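Local structure of Glyoxalase/bleomycin resistance protein/dioxygenase (Vibrio splendidus, 2RK9) at residues V8-C13 and G74-W79; L101-K106 and K118-Q123. The protein is of unknown function but belongs to the glyoxalase/bleomycin resistance protein/dioxygenase superfamily, whose members include metal-dependent enzymes and drug-sequestering proteins. The protein carries 1 engineered substitution. One frame throughout, in Å; residues are numbered along the deposited sequence.

Contact 1: V8-C13 and G74-W79; sequences VPELYC and GVNFQW
Glu10 and Asn76 are a hydrogen-bonded pair on two antiparallel strands in the middle of the curved sheet of the glyoxalase/bleomycin resistance fold. The segment axes approach to 4.6 Å. Glu10 N gives its hydrogen to Asn76 O over 2.7 Å, and Asn76 N returns one to Glu10 O over 3.0 Å, lying in that carbonyl's plane. The bond next along is less regular: Gln78 N stands 44° out of the plane of the Val8 carbonyl. One face carries Val8, Glu10, Asn76 and Gln78. There CG of Glu10 is anti to the backbone N (chi1 174°), and the extended chain brings the carboxylate across the Asn76 amide at a slant, the two planes 37° apart. Glu10 OE1 forms a salt bridge with Arg131, which probably helps hold the acid in place, whereas OE2 lies near the like-charged Glu53. On the opposite face Pro9, Leu11, Val75 and Phe77 form an apolar layer; Tyr128 of the second subunit packs on Leu11 and Val75. The Leu11 and Val75 side chains run abreast, CD2 of Leu11 4.0 Å from CG1 of Val75. That same methyl of Val75 sits 3.8 Å above one face of the Phe77 ring, nearer the ring's margin than its centre.

Contact 2: L101-K106 and K118-Q123; sequences LALESK and KQFMVQ. Engineered in segment 118-123: Met121 (natural residue Ile).
A beta hairpin interrupted by a beta bulge joins 101-106, on strand 99-108, outermost in this chain's sheet, to 118-123 on its neighbour. Leu101 pairs with Met121 and Glu104 with Gln119, so Ala102 and Leu103 together face Phe120 alone. Paired backbone bonds flank the bulge: Met121 N reaches Leu101 O at 3.0 Å, and Gln119 N reaches Glu104 O at 2.9 Å, nearly in line with the carbonyl bond. On one face, CB of Leu101 meets CB of the engineered Met121, a selenomethionine, at 3.7 Å. Next to them Glu104 and Gln119 run abreast, each with CG tucked over the backbone, flanked by both N and the carbonyl carbon (chi1 63° and 67°); their carboxylate and amide planes are nearly perpendicular, and CG of Glu104 lies 3.4 Å from Gln119 O. The aliphatic CD of Lys106 crosses the Gln119 amide, whose OE1 is hydrogen-bonded to Gln117. At the bulge CD1 of Leu103 comes 4.1 Å from CD2 of Phe120, with Leu101 O at that ring's edge. Helix 84-94 packs against these two residues: Tyr88 meets Phe120 edge-to-face, and Glu85 forms a salt bridge with Lys118. Strand 129-135 continues the sheet beyond 118-123, with Phe132 bonded through its backbone to Phe120.

Contacts 1 and 2 belong to one sheet, their centres about 15 Å apart, and strand 129-135 lies between them. Phe77 of contact 1 bonds through its backbone to Leu129 at one edge of this strand, while Val122 of contact 2 bonds to Phe130 at the other. The two contacts also touch directly, the methyl CE of Met121 packing against the side-chain amide of Asn76; which amide atom it meets is doubtful. Arg131 is a further link, salt-bridged to Glu10 and packed on by Met121. The face that carries Glu10, Asn76 and Met121 may correspond to the cleft in which relatives bind metals or ligands, although no such site is established here. Both contacts also touch the second subunit.

Contact 1: V8-C13 and G74-W79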
loop_
_atom_site.group_PDB
_atom_site.type_symbol
_atom_site.label_atom_id
_atom_site.label_comp_id
_atom_site.label_asym_id
_atom_site.label_seq_id
_atom_site.Cartn_x
_atom_site.Cartn_y
_atom_site.Cartn_z
ATOM N N VAL B 8 -5.829 -0.392 2.057
ATOM C CA VAL B 8 -5.172 -0.922 3.239
ATOM C C VAL B 8 -4.241 -2.037 2.793
ATOM O O VAL B 8 -4.677 -3.079 2.321
ATOM C CB VAL B 8 -6.190 -1.486 4.268
ATOM C CG1 VAL B 8 -5.452 -1.977 5.515
ATOM C CG2 VAL B 8 -7.202 -0.407 4.654
ATOM N N PRO B 9 -2.935 -1.808 2.906
ATOM C CA PRO B 9 -1.971 -2.828 2.500
ATOM C C PRO B 9 -1.983 -4.004 3.460
ATOM O O PRO B 9 -2.109 -3.827 4.668
ATOM C CB PRO B 9 -0.637 -2.086 2.554
ATOM C CG PRO B 9 -1.021 -0.648 2.357
ATOM C CD PRO B 9 -2.254 -0.539 3.213
ATOM N N GLU B 10 -1.881 -5.207 2.913
ATOM C CA GLU B 10 -1.803 -6.396 3.742
ATOM C C GLU B 10 -0.409 -6.926 3.463
ATOM O O GLU B 10 -0.053 -7.173 2.313
ATOM C CB GLU B 10 -2.858 -7.425 3.353
ATOM C CG GLU B 10 -2.706 -8.733 4.113
ATOM C CD GLU B 10 -3.903 -9.645 3.955
ATOM O OE1 GLU B 10 -4.400 -9.770 2.819
ATOM O OE2 GLU B 10 -4.334 -10.240 4.971
ATOM N N LEU B 11 0.378 -7.089 4.518
ATOM C CA LEU B 11 1.760 -7.536 4.379
ATOM C C LEU B 11 2.039 -8.929 4.925
ATOM O O LEU B 11 1.662 -9.246 6.049
ATOM C CB LEU B 11 2.678 -6.551 5.106
ATOM C CG LEU B 11 2.410 -5.061 4.893
ATOM C CD1 LEU B 11 3.349 -4.253 5.784
ATOM C CD2 LEU B 11 2.596 -4.705 3.423
ATOM N N TYR B 12 2.711 -9.755 4.127
ATOM C CA TYR B 12 3.086 -11.086 4.577
ATOM C C TYR B 12 4.289 -10.900 5.502
ATOM O O TYR B 12 5.158 -10.079 5.224
ATOM C CB TYR B 12 3.506 -11.983 3.412
ATOM C CG TYR B 12 4.057 -13.307 3.904
ATOM C CD1 TYR B 12 3.212 -14.264 4.464
ATOM C CD2 TYR B 12 5.432 -13.561 3.900
ATOM C CE1 TYR B 12 3.718 -15.437 5.014
ATOM C CE2 TYR B 12 5.949 -14.730 4.447
ATOM C CZ TYR B 12 5.085 -15.661 5.002
ATOM O OH TYR B 12 5.588 -16.815 5.548
ATOM N N CYS B 13 4.340 -11.665 6.588
ATOM C CA CYS B 13 5.438 -11.555 7.546
ATOM C C CYS B 13 6.086 -12.908 7.821
ATOM O O CYS B 13 5.391 -13.901 8.039
ATOM C CB CYS B 13 4.940 -10.969 8.871
ATOM S SG CYS B 13 4.173 -9.321 8.751
ATOM N N GLY B 74 4.663 -10.399 -1.390
ATOM C CA GLY B 74 4.232 -10.321 -0.010
ATOM C C GLY B 74 3.187 -9.256 0.261
ATOM O O GLY B 74 2.608 -9.220 1.347
ATOM N N VAL B 75 2.947 -8.381 -0.713
ATOM C CA VAL B 75 1.963 -7.314 -0.537
ATOM C C VAL B 75 0.672 -7.510 -1.330
ATOM O O VAL B 75 0.688 -7.883 -2.504
ATOM C CB VAL B 75 2.538 -5.937 -0.925
ATOM C CG1 VAL B 75 1.588 -4.832 -0.484
ATOM C CG2 VAL B 75 3.883 -5.746 -0.290
ATOM N N ASN B 76 -0.439 -7.243 -0.660
ATOM C CA ASN B 76 -1.753 -7.325 -1.268
ATOM C C ASN B 76 -2.430 -6.016 -0.867
ATOM O O ASN B 76 -2.571 -5.725 0.319
ATOM C CB ASN B 76 -2.524 -8.533 -0.730
ATOM C CG ASN B 76 -3.971 -8.531 -1.154
ATOM O OD1 ASN B 76 -4.282 -8.409 -2.337
ATOM N ND2 ASN B 76 -4.873 -8.671 -0.183
ATOM N N PHE B 77 -2.801 -5.211 -1.859
ATOM C CA PHE B 77 -3.446 -3.925 -1.603
ATOM C C PHE B 77 -4.964 -4.076 -1.527
ATOM O O PHE B 77 -5.608 -4.288 -2.547
ATOM C CB PHE B 77 -3.100 -2.935 -2.723
ATOM C CG PHE B 77 -1.636 -2.583 -2.800
ATOM C CD1 PHE B 77 -1.063 -1.715 -1.874
ATOM C CD2 PHE B 77 -0.828 -3.128 -3.795
ATOM C CE1 PHE B 77 0.294 -1.392 -1.936
ATOM C CE2 PHE B 77 0.533 -2.814 -3.866
ATOM C CZ PHE B 77 1.093 -1.940 -2.929
ATOM N N GLN B 78 -5.527 -3.988 -0.323
ATOM C CA GLN B 78 -6.978 -4.084 -0.170
ATOM C C GLN B 78 -7.480 -2.691 -0.504
ATOM O O GLN B 78 -7.363 -1.763 0.296
ATOM C CB GLN B 78 -7.365 -4.465 1.254
ATOM C CG GLN B 78 -8.871 -4.426 1.488
ATOM C CD GLN B 78 -9.256 -4.897 2.875
ATOM O OE1 GLN B 78 -9.237 -6.093 3.163
ATOM N NE2 GLN B 78 -9.598 -3.952 3.751
ATOM N N TRP B 79 -8.064 -2.573 -1.692
ATOM C CA TRP B 79 -8.515 -1.304 -2.235
ATOM C C TRP B 79 -10.027 -1.134 -2.331
ATOM O O TRP B 79 -10.682 -1.829 -3.111
ATOM C CB TRP B 79 -7.883 -1.166 -3.618
ATOM C CG TRP B 79 -8.009 0.171 -4.247
ATOM C CD1 TRP B 79 -9.148 0.753 -4.707
ATOM C CD2 TRP B 79 -6.945 1.090 -4.515
ATOM N NE1 TRP B 79 -8.863 1.986 -5.252
ATOM C CE2 TRP B 79 -7.517 2.216 -5.144
ATOM C CE3 TRP B 79 -5.562 1.073 -4.281
ATOM C CZ2 TRP B 79 -6.758 3.317 -5.546
ATOM C CZ3 TRP B 79 -4.806 2.174 -4.682
ATOM C CH2 TRP B 79 -5.410 3.279 -5.305
#

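Contact 2: L101-K106 and K118-Q123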
loop_
_atom_site.group_PDB
_atom_site.type_symbol
_atom_site.label_atom_id
_atom_site.label_comp_id
_atom_site.label_asym_id
_atom_site.label_seq_id
_atom_site.Cartn_x
_atom_site.Cartn_y
_atom_site.Cartn_z
ATOM N N LEU B 101 -8.025 -13.463 -8.873
ATOM C CA LEU B 101 -9.116 -14.066 -8.115
ATOM C C LEU B 101 -10.397 -13.511 -8.729
ATOM O O LEU B 101 -10.551 -12.296 -8.841
ATOM C CB LEU B 101 -9.040 -13.673 -6.637
ATOM C CG LEU B 101 -10.133 -14.286 -5.754
ATOM C CD1 LEU B 101 -9.828 -15.730 -5.484
ATOM C CD2 LEU B 101 -10.208 -13.541 -4.437
ATOM N N ALA B 102 -11.304 -14.397 -9.137
ATOM C CA ALA B 102 -12.556 -13.978 -9.758
ATOM C C ALA B 102 -13.501 -13.320 -8.759
ATOM O O ALA B 102 -13.430 -13.578 -7.552
ATOM C CB ALA B 102 -13.244 -15.168 -10.407
ATOM N N LEU B 103 -14.385 -12.472 -9.277
ATOM C CA LEU B 103 -15.352 -11.757 -8.448
ATOM C C LEU B 103 -16.135 -12.720 -7.573
ATOM O O LEU B 103 -16.622 -13.756 -8.035
ATOM C CB LEU B 103 -16.324 -10.967 -9.323
ATOM C CG LEU B 103 -17.257 -10.002 -8.594
ATOM C CD1 LEU B 103 -16.442 -8.886 -7.961
ATOM C CD2 LEU B 103 -18.258 -9.431 -9.593
ATOM N N GLU B 104 -16.273 -12.347 -6.308
ATOM C CA GLU B 104 -16.969 -13.173 -5.343
ATOM C C GLU B 104 -17.575 -12.309 -4.244
ATOM O O GLU B 104 -17.079 -11.228 -3.943
ATOM C CB GLU B 104 -15.980 -14.147 -4.705
ATOM C CG GLU B 104 -14.883 -13.426 -3.927
ATOM C CD GLU B 104 -14.034 -14.350 -3.077
ATOM O OE1 GLU B 104 -14.569 -15.357 -2.573
ATOM O OE2 GLU B 104 -12.832 -14.055 -2.890
ATOM N N SER B 105 -18.648 -12.806 -3.644
ATOM C CA SER B 105 -19.298 -12.118 -2.539
ATOM C C SER B 105 -18.902 -12.881 -1.281
ATOM O O SER B 105 -19.325 -14.017 -1.095
ATOM C CB SER B 105 -20.822 -12.163 -2.683
ATOM O OG SER B 105 -21.260 -11.493 -3.853
ATOM N N LYS B 106 -18.091 -12.266 -0.426
ATOM C CA LYS B 106 -17.664 -12.903 0.816
ATOM C C LYS B 106 -18.480 -12.345 1.976
ATOM O O LYS B 106 -18.613 -11.129 2.119
ATOM C CB LYS B 106 -16.175 -12.647 1.078
ATOM C CG LYS B 106 -15.228 -13.397 0.166
ATOM C CD LYS B 106 -13.782 -13.186 0.597
ATOM C CE LYS B 106 -13.505 -13.831 1.949
ATOM N NZ LYS B 106 -12.142 -13.481 2.464
ATOM N N LYS B 118 -17.977 -7.685 -1.710
ATOM C CA LYS B 118 -17.611 -8.257 -2.995
ATOM C C LYS B 118 -16.157 -7.890 -3.247
ATOM O O LYS B 118 -15.726 -6.796 -2.890
ATOM C CB LYS B 118 -18.476 -7.680 -4.113
ATOM C CG LYS B 118 -19.920 -8.146 -4.109
ATOM C CD LYS B 118 -20.670 -7.544 -5.286
ATOM C CE LYS B 118 -22.088 -8.053 -5.343
ATOM N NZ LYS B 118 -22.799 -7.540 -6.546
ATOM N N GLN B 119 -15.401 -8.806 -3.841
ATOM C CA GLN B 119 -14.001 -8.542 -4.147
ATOM C C GLN B 119 -13.472 -9.431 -5.245
ATOM O O GLN B 119 -14.006 -10.508 -5.510
ATOM C CB GLN B 119 -13.108 -8.752 -2.917
ATOM C CG GLN B 119 -13.013 -10.203 -2.436
ATOM C CD GLN B 119 -12.206 -10.352 -1.138
ATOM O OE1 GLN B 119 -12.572 -9.810 -0.092
ATOM N NE2 GLN B 119 -11.103 -11.085 -1.209
ATOM N N PHE B 120 -12.410 -8.953 -5.878
ATOM C CA PHE B 120 -11.710 -9.709 -6.897
ATOM C C PHE B 120 -10.277 -9.208 -6.847
ATOM O O PHE B 120 -10.011 -8.133 -6.315
ATOM C CB PHE B 120 -12.345 -9.538 -8.289
ATOM C CG PHE B 120 -12.012 -8.253 -8.991
ATOM C CD1 PHE B 120 -10.903 -8.171 -9.828
ATOM C CD2 PHE B 120 -12.852 -7.150 -8.883
ATOM C CE1 PHE B 120 -10.637 -7.007 -10.554
ATOM C CE2 PHE B 120 -12.597 -5.984 -9.601
ATOM C CZ PHE B 120 -11.488 -5.914 -10.440
HETATM N N MSE B 121 -9.347 -10.009 -7.344
HETATM C CA MSE B 121 -7.955 -9.594 -7.328
HETATM C C MSE B 121 -7.382 -9.540 -8.722
HETATM O O MSE B 121 -7.720 -10.355 -9.577
HETATM C CB MSE B 121 -7.111 -10.547 -6.484
HETATM C CG MSE B 121 -7.357 -10.446 -4.990
HETATM SE SE MSE B 121 -6.312 -11.721 -4.009
HETATM C CE MSE B 121 -4.580 -10.901 -4.239
ATOM N N VAL B 122 -6.504 -8.573 -8.943
ATOM C CA VAL B 122 -5.872 -8.425 -10.241
ATOM C C VAL B 122 -4.394 -8.152 -10.062
ATOM O O VAL B 122 -3.977 -7.572 -9.067
ATOM C CB VAL B 122 -6.501 -7.264 -11.054
ATOM C CG1 VAL B 122 -6.207 -5.934 -10.395
ATOM C CG2 VAL B 122 -5.977 -7.280 -12.476
ATOM N N GLN B 123 -3.605 -8.595 -11.026
ATOM C CA GLN B 123 -2.176 -8.363 -10.988
ATOM C C GLN B 123 -1.867 -7.378 -12.097
ATOM O O GLN B 123 -2.281 -7.574 -13.239
ATOM C CB GLN B 123 -1.407 -9.660 -11.232
ATOM C CG GLN B 123 0.094 -9.440 -11.310
ATOM C CD GLN B 123 0.853 -10.718 -11.536
ATOM O OE1 GLN B 123 0.611 -11.428 -12.507
ATOM N NE2 GLN B 123 1.776 -11.025 -10.637
#